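Local structure of multi-copper Oxidase CueO (Ochrobactrum, 6EVG) at residues K331-F336 against I413-K418; S421-D426 against V474-E479; S442-S447 against S458-T463. The protein probably acts as a laccase-like multicopper oxidase, coupling oxidation of phenolic, lignin-related substrates to the reduction of dioxygen. One frame throughout, in Å; residues are numbered along the deposited sequence.

Contact 1 of 3, residues K331-F336 against I413-K418; sequences KRRSFF and IDVEAK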
loop_
_atom_site.group_PDB
_atom_site.type_symbol
_atom_site.label_atom_id
_atom_site.label_comp_id
_atom_site.label_asym_id
_atom_site.label_seq_id
_atom_site.Cartn_x
_atom_site.Cartn_y
_atom_site.Cartn_z
ATOM N N LYS A 331 -15.269 22.582 3.676
ATOM C CA LYS A 331 -14.737 22.619 5.009
ATOM C C LYS A 331 -13.271 22.427 4.937
ATOM O O LYS A 331 -12.817 21.615 4.127
ATOM C CB LYS A 331 -15.385 21.490 5.855
ATOM C CG LYS A 331 -15.085 21.636 7.357
ATOM C CD LYS A 331 -15.841 20.627 8.218
ATOM C CE LYS A 331 -15.466 20.739 9.676
ATOM N NZ LYS A 331 -15.932 21.985 10.352
ATOM N N ARG A 332 -12.544 23.099 5.800
ATOM C CA ARG A 332 -11.128 22.906 5.971
ATOM C C ARG A 332 -10.873 22.260 7.307
ATOM O O ARG A 332 -11.383 22.741 8.349
ATOM C CB ARG A 332 -10.354 24.218 5.818
ATOM C CG ARG A 332 -8.836 24.006 5.567
ATOM C CD ARG A 332 -8.188 25.216 4.959
ATOM N NE ARG A 332 -6.818 24.956 4.590
ATOM C CZ ARG A 332 -6.342 25.125 3.395
ATOM N NH1 ARG A 332 -7.116 25.612 2.413
ATOM N NH2 ARG A 332 -5.087 24.849 3.183
ATOM N N ARG A 333 -10.080 21.218 7.325
ATOM C CA ARG A 333 -9.637 20.546 8.522
ATOM C C ARG A 333 -8.151 20.569 8.626
ATOM O O ARG A 333 -7.463 20.789 7.606
ATOM C CB ARG A 333 -10.160 19.096 8.606
ATOM C CG ARG A 333 -11.660 18.962 8.530
ATOM C CD ARG A 333 -12.095 17.534 8.880
ATOM N NE ARG A 333 -13.487 17.317 8.495
ATOM C CZ ARG A 333 -14.514 17.259 9.312
ATOM N NH1 ARG A 333 -14.385 17.445 10.612
ATOM N NH2 ARG A 333 -15.734 17.105 8.791
ATOM N N SER A 334 -7.623 20.233 9.784
ATOM C CA SER A 334 -6.215 20.098 10.037
ATOM C C SER A 334 -5.946 18.924 10.941
ATOM O O SER A 334 -6.686 18.700 11.908
ATOM C CB SER A 334 -5.707 21.378 10.726
ATOM O OG SER A 334 -5.944 22.560 9.979
ATOM N N PHE A 335 -4.870 18.170 10.638
ATOM C CA PHE A 335 -4.404 17.105 11.473
ATOM C C PHE A 335 -2.922 17.154 11.614
ATOM O O PHE A 335 -2.196 17.415 10.628
ATOM C CB PHE A 335 -4.893 15.712 10.990
ATOM C CG PHE A 335 -6.374 15.599 10.953
ATOM C CD1 PHE A 335 -7.096 15.358 12.105
ATOM C CD2 PHE A 335 -7.089 15.851 9.812
ATOM C CE1 PHE A 335 -8.482 15.358 12.066
ATOM C CE2 PHE A 335 -8.454 15.857 9.770
ATOM C CZ PHE A 335 -9.166 15.620 10.921
ATOM N N PHE A 336 -2.430 16.865 12.790
ATOM C CA PHE A 336 -1.015 16.815 13.168
ATOM C C PHE A 336 -0.674 15.386 13.609
ATOM O O PHE A 336 -1.360 14.803 14.475
ATOM C CB PHE A 336 -0.742 17.831 14.291
ATOM C CG PHE A 336 0.630 17.774 14.854
ATOM C CD1 PHE A 336 1.747 17.859 14.036
ATOM C CD2 PHE A 336 0.831 17.600 16.215
ATOM C CE1 PHE A 336 3.023 17.836 14.583
ATOM C CE2 PHE A 336 2.116 17.540 16.757
ATOM C CZ PHE A 336 3.181 17.703 15.924
ATOM N N ILE A 413 -15.985 8.900 17.429
ATOM C CA ILE A 413 -16.015 9.370 16.057
ATOM C C ILE A 413 -15.327 10.725 16.015
ATOM O O ILE A 413 -15.763 11.691 16.654
ATOM C CB ILE A 413 -17.428 9.453 15.475
ATOM C CG1 ILE A 413 -18.116 8.086 15.516
ATOM C CG2 ILE A 413 -17.445 10.085 14.104
ATOM C CD1 ILE A 413 -17.379 6.995 14.782
ATOM N N ASP A 414 -14.259 10.835 15.252
ATOM C CA ASP A 414 -13.457 12.070 15.167
ATOM C C ASP A 414 -13.971 13.071 14.150
ATOM O O ASP A 414 -13.688 14.267 14.325
ATOM C CB ASP A 414 -12.003 11.669 14.877
ATOM C CG ASP A 414 -11.453 10.738 15.968
ATOM O OD1 ASP A 414 -11.183 11.248 17.054
ATOM O OD2 ASP A 414 -11.423 9.506 15.729
ATOM N N VAL A 415 -14.573 12.566 13.072
ATOM C CA VAL A 415 -14.984 13.376 11.930
ATOM C C VAL A 415 -16.344 12.944 11.477
ATOM O O VAL A 415 -16.599 11.736 11.278
ATOM C CB VAL A 415 -13.953 13.242 10.771
ATOM C CG1 VAL A 415 -14.511 13.689 9.448
ATOM C CG2 VAL A 415 -12.625 13.911 11.118
ATOM N N GLU A 416 -17.201 13.922 11.224
ATOM C CA GLU A 416 -18.444 13.737 10.511
ATOM C C GLU A 416 -18.366 14.481 9.192
ATOM O O GLU A 416 -18.315 15.690 9.195
ATOM C CB GLU A 416 -19.658 14.232 11.323
ATOM C CG GLU A 416 -19.869 13.479 12.594
ATOM C CD GLU A 416 -21.080 13.936 13.409
ATOM O OE1 GLU A 416 -21.844 14.802 12.962
ATOM O OE2 GLU A 416 -21.268 13.322 14.477
ATOM N N ALA A 417 -18.295 13.737 8.094
ATOM C CA ALA A 417 -18.134 14.330 6.731
ATOM C C ALA A 417 -19.412 14.207 5.964
ATOM O O ALA A 417 -20.053 13.145 5.981
ATOM C CB ALA A 417 -17.008 13.655 5.974
ATOM N N LYS A 418 -19.857 15.246 5.281
ATOM C CA LYS A 418 -21.064 15.095 4.464
ATOM C C LYS A 418 -20.829 14.125 3.307
ATOM O O LYS A 418 -19.812 14.238 2.578
ATOM C CB LYS A 418 -21.533 16.442 3.955
ATOM C CG LYS A 418 -22.009 17.376 5.040
ATOM C CD LYS A 418 -22.741 18.591 4.524
ATOM C CE LYS A 418 -21.805 19.552 3.843
ATOM N NZ LYS A 418 -22.304 20.958 3.905
HETATM O O HOH W 1 -16.674 16.652 12.252
#

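Contact 2 of 3, residues S421-D426 against V474-E479; sequences SWEIWD and VHFDRE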
loop_
_atom_site.group_PDB
_atom_site.type_symbol
_atom_site.label_atom_id
_atom_site.label_comp_id
_atom_site.label_asym_id
_atom_site.label_seq_id
_atom_site.Cartn_x
_atom_site.Cartn_y
_atom_site.Cartn_z
ATOM N N SER A 421 -19.272 15.024 -0.277
ATOM C CA SER A 421 -18.688 16.323 -0.187
ATOM C C SER A 421 -17.194 16.335 -0.384
ATOM O O SER A 421 -16.548 15.263 -0.448
ATOM C CB SER A 421 -19.049 16.980 1.136
ATOM O OG SER A 421 -18.327 16.421 2.214
ATOM N N TRP A 422 -16.635 17.524 -0.565
ATOM C CA TRP A 422 -15.208 17.762 -0.699
ATOM C C TRP A 422 -14.743 18.574 0.503
ATOM O O TRP A 422 -15.417 19.549 0.893
ATOM C CB TRP A 422 -14.970 18.603 -1.966
ATOM C CG TRP A 422 -15.368 17.939 -3.229
ATOM C CD1 TRP A 422 -16.578 17.977 -3.808
ATOM C CD2 TRP A 422 -14.488 17.193 -4.123
ATOM N NE1 TRP A 422 -16.562 17.312 -5.016
ATOM C CE2 TRP A 422 -15.293 16.824 -5.227
ATOM C CE3 TRP A 422 -13.161 16.850 -4.104
ATOM C CZ2 TRP A 422 -14.795 16.094 -6.316
ATOM C CZ3 TRP A 422 -12.651 16.187 -5.217
ATOM C CH2 TRP A 422 -13.470 15.801 -6.290
ATOM N N GLU A 423 -13.555 18.281 1.012
ATOM C CA GLU A 423 -12.923 19.032 2.085
ATOM C C GLU A 423 -11.433 19.201 1.773
ATOM O O GLU A 423 -10.863 18.349 1.079
ATOM C CB GLU A 423 -13.072 18.325 3.431
ATOM C CG GLU A 423 -14.497 18.055 3.863
ATOM C CD GLU A 423 -14.608 17.461 5.276
ATOM O OE1 GLU A 423 -13.548 17.074 5.839
ATOM O OE2 GLU A 423 -15.725 17.425 5.832
ATOM N N ILE A 424 -10.824 20.243 2.290
ATOM C CA ILE A 424 -9.356 20.395 2.255
ATOM C C ILE A 424 -8.817 20.089 3.610
ATOM O O ILE A 424 -9.295 20.662 4.601
ATOM C CB ILE A 424 -8.944 21.814 1.775
ATOM C CG1 ILE A 424 -9.440 21.983 0.339
ATOM C CG2 ILE A 424 -7.476 22.001 1.949
ATOM C CD1 ILE A 424 -9.373 23.366 -0.234
ATOM N N TRP A 425 -7.842 19.194 3.676
ATOM C CA TRP A 425 -7.182 18.840 4.923
ATOM C C TRP A 425 -5.724 19.313 4.886
ATOM O O TRP A 425 -4.971 18.955 3.952
ATOM C CB TRP A 425 -7.218 17.352 5.149
ATOM C CG TRP A 425 -8.574 16.777 5.457
ATOM C CD1 TRP A 425 -9.813 17.314 5.220
ATOM C CD2 TRP A 425 -8.830 15.511 6.094
ATOM N NE1 TRP A 425 -10.806 16.517 5.722
ATOM C CE2 TRP A 425 -10.227 15.394 6.231
ATOM C CE3 TRP A 425 -8.004 14.481 6.533
ATOM C CZ2 TRP A 425 -10.826 14.298 6.861
ATOM C CZ3 TRP A 425 -8.594 13.387 7.160
ATOM C CH2 TRP A 425 -9.962 13.312 7.330
ATOM N N ASP A 426 -5.327 20.068 5.893
ATOM C CA ASP A 426 -3.945 20.421 6.231
ATOM C C ASP A 426 -3.367 19.280 7.036
ATOM O O ASP A 426 -3.958 18.893 8.054
ATOM C CB ASP A 426 -3.924 21.783 7.070
ATOM C CG ASP A 426 -4.213 23.012 6.243
ATOM O OD1 ASP A 426 -3.595 23.246 5.194
ATOM O OD2 ASP A 426 -5.078 23.838 6.622
ATOM N N VAL A 474 -9.975 16.157 -0.371
ATOM C CA VAL A 474 -10.602 14.833 -0.114
ATOM C C VAL A 474 -12.024 14.815 -0.628
ATOM O O VAL A 474 -12.793 15.779 -0.397
ATOM C CB VAL A 474 -10.593 14.548 1.394
ATOM C CG1 VAL A 474 -11.074 13.129 1.664
ATOM C CG2 VAL A 474 -9.248 14.787 2.043
ATOM N N HIS A 475 -12.393 13.718 -1.284
ATOM C CA HIS A 475 -13.721 13.473 -1.768
ATOM C C HIS A 475 -14.324 12.287 -1.003
ATOM O O HIS A 475 -13.793 11.178 -1.081
ATOM C CB HIS A 475 -13.722 13.205 -3.269
ATOM C CG HIS A 475 -15.072 13.191 -3.890
ATOM N ND1 HIS A 475 -15.363 12.433 -4.974
ATOM C CD2 HIS A 475 -16.204 13.868 -3.580
ATOM C CE1 HIS A 475 -16.615 12.642 -5.336
ATOM N NE2 HIS A 475 -17.144 13.540 -4.515
ATOM N N PHE A 476 -15.415 12.526 -0.277
ATOM C CA PHE A 476 -16.031 11.524 0.613
ATOM C C PHE A 476 -17.119 10.786 -0.130
ATOM O O PHE A 476 -18.317 10.954 0.137
ATOM C CB PHE A 476 -16.550 12.195 1.867
ATOM C CG PHE A 476 -15.453 12.686 2.739
ATOM C CD1 PHE A 476 -14.811 11.825 3.625
ATOM C CD2 PHE A 476 -15.011 14.006 2.655
ATOM C CE1 PHE A 476 -13.799 12.284 4.409
ATOM C CE2 PHE A 476 -13.993 14.420 3.454
ATOM C CZ PHE A 476 -13.359 13.588 4.318
ATOM N N ASP A 477 -16.727 9.968 -1.111
ATOM C CA ASP A 477 -17.707 9.391 -2.027
ATOM C C ASP A 477 -18.328 8.076 -1.588
ATOM O O ASP A 477 -19.235 7.571 -2.259
ATOM C CB ASP A 477 -17.125 9.234 -3.439
ATOM C CG ASP A 477 -15.898 8.309 -3.453
ATOM O OD1 ASP A 477 -14.836 8.461 -2.744
ATOM O OD2 ASP A 477 -15.973 7.310 -4.195
ATOM N N ARG A 478 -17.888 7.498 -0.473
ATOM C CA ARG A 478 -18.420 6.219 0.004
ATOM C C ARG A 478 -19.045 6.361 1.406
ATOM O O ARG A 478 -18.564 7.122 2.237
ATOM C CB ARG A 478 -17.320 5.179 0.028
ATOM C CG ARG A 478 -17.021 4.660 -1.383
ATOM C CD ARG A 478 -15.617 4.203 -1.432
ATOM N NE ARG A 478 -14.738 5.264 -1.833
ATOM C CZ ARG A 478 -13.389 5.257 -1.925
ATOM N NH1 ARG A 478 -12.579 4.304 -1.528
ATOM N NH2 ARG A 478 -12.878 6.354 -2.424
ATOM N N GLU A 479 -20.107 5.609 1.624
ATOM C CA GLU A 479 -20.861 5.727 2.880
ATOM C C GLU A 479 -20.247 4.941 4.010
ATOM O O GLU A 479 -19.884 3.750 3.850
ATOM C CB GLU A 479 -22.279 5.252 2.682
ATOM C CG GLU A 479 -23.146 5.421 3.932
ATOM C CD GLU A 479 -24.601 5.345 3.585
ATOM O OE1 GLU A 479 -25.161 4.244 3.338
ATOM O OE2 GLU A 479 -25.241 6.411 3.541
#

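Contact 3 of 3, residues S442-S447 against S458-T463; sequences SFRILS and SGWKDT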
loop_
_atom_site.group_PDB
_atom_site.type_symbol
_atom_site.label_atom_id
_atom_site.label_comp_id
_atom_site.label_asym_id
_atom_site.label_seq_id
_atom_site.Cartn_x
_atom_site.Cartn_y
_atom_site.Cartn_z
ATOM N N SER A 442 -11.034 9.296 -1.334
ATOM C CA SER A 442 -9.916 9.505 -2.235
ATOM C C SER A 442 -9.498 10.961 -2.159
ATOM O O SER A 442 -10.309 11.811 -1.802
ATOM C CB SER A 442 -10.252 9.100 -3.657
ATOM O OG SER A 442 -10.584 7.734 -3.744
ATOM N N PHE A 443 -8.245 11.279 -2.525
ATOM C CA PHE A 443 -7.825 12.657 -2.472
ATOM C C PHE A 443 -6.873 13.017 -3.608
ATOM O O PHE A 443 -6.278 12.146 -4.278
ATOM C CB PHE A 443 -7.204 13.024 -1.116
ATOM C CG PHE A 443 -5.985 12.258 -0.743
ATOM C CD1 PHE A 443 -4.718 12.613 -1.184
ATOM C CD2 PHE A 443 -6.065 11.126 0.085
ATOM C CE1 PHE A 443 -3.580 11.938 -0.781
ATOM C CE2 PHE A 443 -4.942 10.432 0.512
ATOM C CZ PHE A 443 -3.708 10.826 0.044
ATOM N N ARG A 444 -6.784 14.318 -3.813
ATOM C CA ARG A 444 -5.793 14.939 -4.691
ATOM C C ARG A 444 -4.836 15.737 -3.849
ATOM O O ARG A 444 -5.284 16.546 -3.017
ATOM C CB ARG A 444 -6.444 15.869 -5.731
ATOM C CG ARG A 444 -7.546 15.269 -6.556
ATOM C CD ARG A 444 -7.095 14.181 -7.519
ATOM N NE ARG A 444 -6.148 14.640 -8.541
ATOM C CZ ARG A 444 -6.489 15.358 -9.607
ATOM N NH1 ARG A 444 -7.724 15.730 -9.863
ATOM N NH2 ARG A 444 -5.517 15.675 -10.492
ATOM N N ILE A 445 -3.537 15.585 -4.025
ATOM C CA ILE A 445 -2.569 16.401 -3.313
ATOM C C ILE A 445 -2.578 17.804 -3.990
ATOM O O ILE A 445 -2.366 17.941 -5.188
ATOM C CB ILE A 445 -1.174 15.797 -3.343
ATOM C CG1 ILE A 445 -1.167 14.433 -2.660
ATOM C CG2 ILE A 445 -0.169 16.758 -2.741
ATOM C CD1 ILE A 445 0.109 13.656 -2.796
ATOM N N LEU A 446 -2.830 18.820 -3.178
ATOM C CA LEU A 446 -2.766 20.230 -3.618
ATOM C C LEU A 446 -1.425 20.839 -3.482
ATOM O O LEU A 446 -0.988 21.607 -4.363
ATOM C CB LEU A 446 -3.795 21.074 -2.834
ATOM C CG LEU A 446 -5.233 20.668 -2.941
ATOM C CD1 LEU A 446 -6.070 21.509 -2.002
ATOM C CD2 LEU A 446 -5.791 20.730 -4.343
ATOM N N SER A 447 -0.714 20.549 -2.433
ATOM C CA SER A 447 0.593 21.149 -2.152
ATOM C C SER A 447 1.389 20.268 -1.215
ATOM O O SER A 447 0.793 19.594 -0.344
ATOM C CB SER A 447 0.450 22.561 -1.607
ATOM O OG SER A 447 -0.041 22.590 -0.298
ATOM N N SER A 458 0.202 13.564 -8.605
ATOM C CA SER A 458 -0.892 14.532 -8.760
ATOM C C SER A 458 -2.250 13.925 -9.042
ATOM O O SER A 458 -3.243 14.663 -9.057
ATOM C CB SER A 458 -0.562 15.536 -9.860
ATOM O OG SER A 458 -0.585 14.892 -11.148
ATOM N N GLY A 459 -2.305 12.620 -9.305
ATOM C CA GLY A 459 -3.575 11.978 -9.645
ATOM C C GLY A 459 -4.409 11.614 -8.401
ATOM O O GLY A 459 -4.203 12.154 -7.325
ATOM N N TRP A 460 -5.342 10.697 -8.588
ATOM C CA TRP A 460 -6.095 10.216 -7.405
ATOM C C TRP A 460 -5.233 9.367 -6.526
ATOM O O TRP A 460 -4.550 8.429 -7.049
ATOM C CB TRP A 460 -7.346 9.451 -7.853
ATOM C CG TRP A 460 -8.445 10.309 -8.312
ATOM C CD1 TRP A 460 -8.963 10.457 -9.568
ATOM C CD2 TRP A 460 -9.210 11.229 -7.482
ATOM N NE1 TRP A 460 -9.964 11.382 -9.587
ATOM C CE2 TRP A 460 -10.168 11.858 -8.305
ATOM C CE3 TRP A 460 -9.203 11.504 -6.123
ATOM C CZ2 TRP A 460 -11.098 12.759 -7.790
ATOM C CZ3 TRP A 460 -10.158 12.404 -5.626
ATOM C CH2 TRP A 460 -11.083 12.984 -6.431
ATOM N N LYS A 461 -5.243 9.639 -5.222
ATOM C CA LYS A 461 -4.445 8.865 -4.280
ATOM C C LYS A 461 -5.284 8.533 -3.046
ATOM O O LYS A 461 -6.336 9.124 -2.771
ATOM C CB LYS A 461 -3.150 9.617 -3.920
ATOM C CG LYS A 461 -2.114 9.462 -5.097
ATOM C CD LYS A 461 -0.767 10.041 -4.878
ATOM C CE LYS A 461 -0.053 9.462 -3.714
ATOM N NZ LYS A 461 0.190 7.978 -3.696
ATOM N N ASP A 462 -4.803 7.514 -2.321
ATOM C CA ASP A 462 -5.359 7.180 -1.013
ATOM C C ASP A 462 -4.312 7.121 0.071
ATOM O O ASP A 462 -4.706 6.993 1.251
ATOM C CB ASP A 462 -6.226 5.874 -1.056
ATOM C CG ASP A 462 -5.452 4.640 -1.491
ATOM O OD1 ASP A 462 -4.400 4.340 -0.859
ATOM O OD2 ASP A 462 -5.898 3.952 -2.446
ATOM N N THR A 463 -3.012 7.181 -0.244
ATOM C CA THR A 463 -1.946 7.096 0.713
ATOM C C THR A 463 -0.889 8.127 0.228
ATOM O O THR A 463 -0.622 8.170 -0.964
ATOM C CB THR A 463 -1.340 5.691 0.802
ATOM O OG1 THR A 463 -2.423 4.751 1.040
ATOM C CG2 THR A 463 -0.332 5.564 1.871
HETATM O O HOH W 2 -3.146 14.570 -12.243
HETATM O O HOH W 3 -3.206 17.161 -7.699
HETATM O O HOH W 4 -2.575 13.698 -5.780
#

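Contact 1 of 3, residues K331-F336 against I413-K418
R333 leaves its strand with CG beside the backbone N (chi1 -57°) and then runs extended to NE, which carries the guanidinium across to V415. That valine turns CG1 anti to its backbone nitrogen (chi1 162°), which sets CG1 against the guanidinium and CG2 near F335 CZ. The two segments belong to opposite sheets of the third cupredoxin-type β-sandwich of a multicopper oxidase: 332-336 is an outermost strand of one sheet and 415-417 of the other. Their axes pass 11.0 Å apart, too far for pairing, so long side chains bridge the gap. V415 CG1 sits over the centre of one guanidinium face, 3.6 Å from R333 CZ. K331 CE lies 3.5 Å above the opposite face, toward its rim, so the flat group is sandwiched between two aliphatic groups. The edge does the polar work. R333 NE makes a salt bridge to E423 on the neighbouring strand 422-428, whereas the bond from R333 NH2 to E416 O, 3.0 Å long, is bent to 127° and weak. F335 adds an apolar contact, its CZ 3.9 Å from V415 CG2; the same ring meets W425 and packs edge-to-face with F488 of the second sheet. A water completes the bridge, accepting from R333 NH1 at 2.9 Å and from E416 N at 3.0 Å.

Contact 2 of 3, residues S421-D426 against V474-E479
E423 OE1 is held from two directions while lying against F476 across the strand pair. W425 NE1 reaches it at 2.8 Å in a nearly straight bond (176°) that lies in the indole plane and uses the anti lone pair of the oxygen; R333, on the next strand, supplies a salt bridge to the same atom. The buried carboxylate is thus probably kept ionised, and its OE1 also rests 3.6 Å from F476 CE2. F476 in turn points its ring edge at W425, with CZ 3.7 Å from W425 CZ2, and V474 CG2 lies over the five-membered ring of that indole in a CH-pi contact. These groups fill the interior of the cupredoxin sandwich, where F504 and I438 of the second sheet close in. The strands themselves are antiparallel: E423 and V474 form a hydrogen-bonded pair, W422 and H475 a non-hydrogen-bonded one, and F476 N closes the ladder on S421 O at 3.0 Å as its chain bends into an inverse gamma turn. On the other face, H475 sets CG anti to the backbone N (chi1 -169°), which lays the imidazole along W422 in an offset stack, centroids 4.0 Å apart and planes at 12°. Replacing W422 by an alanine would probably cost the imidazole its stacking partner, leave it somewhat freer to turn on its weak bond from H475 NE2 to G420 O, and open a gap beside W460. The far face of H475 is covered toward its rim by D477 CB, 3.8 Å above the ring.

Contact 3 of 3, residues S442-S447 against S458-T463
S458 O is gripped side-on by R444, whose NE and NH2 reach it at 3.0 Å and 2.9 Å, with the oxygen close to the guanidinium plane. The arginine folds to get there: the bend at chi2 (-67°) brings CD over the W460 six-membered ring, 3.7 Å from its centroid, as a CH-pi contact, and a second at chi3 (-62°) turns NE back to S458 O. S442 CB meets the same indole at W460 CE3. Alongside, F443 and K461 form a single antiparallel hydrogen-bonded pair, and K461 O lies over one face of the F443 ring, 3.5 Å from F443 CD2, offset toward the rim. Beyond it, direct pairing gives way to waters, one joining I445 N to G459 O and another I445 O to S458 O. Segment 458-463 thus lines the outermost strand 442-448 of one cupredoxin sheet before entering strand 463-466, outermost in the other, and spans an edge of the sandwich. Further out, R444 NH1 is held by D322 O and S458 OG by A455 O. K461 NZ bonds T463 O at 2.9 Å and forms salt bridges to E268 and D249, which flank strands 269-275 and 243-248 of an earlier sheet.

How the contacts relate
All three contacts belong to one cupredoxin sandwich. Contact 2 pairs the two middle strands of the sheet ordered 332-336, 422-428, 469-475, 442-448; contacts 1 and 3 join its outermost strands to chain that belongs to, or leads into, the second sheet. Contact 1 is only partly buried and relies on arginine and phenylalanine packing against a valine, with one weak bond and a water. Contacts 2 and 3 are buried: the former combines a backbone ladder with aromatic packing, the latter a single bridge with an arginine grip and waters. Contacts 1 and 2 share the charge pair between strands 332-336 and 422-428. Contact 3 joins contact 2 where S442 O meets H475 N and the indoles of W422 and W460 touch.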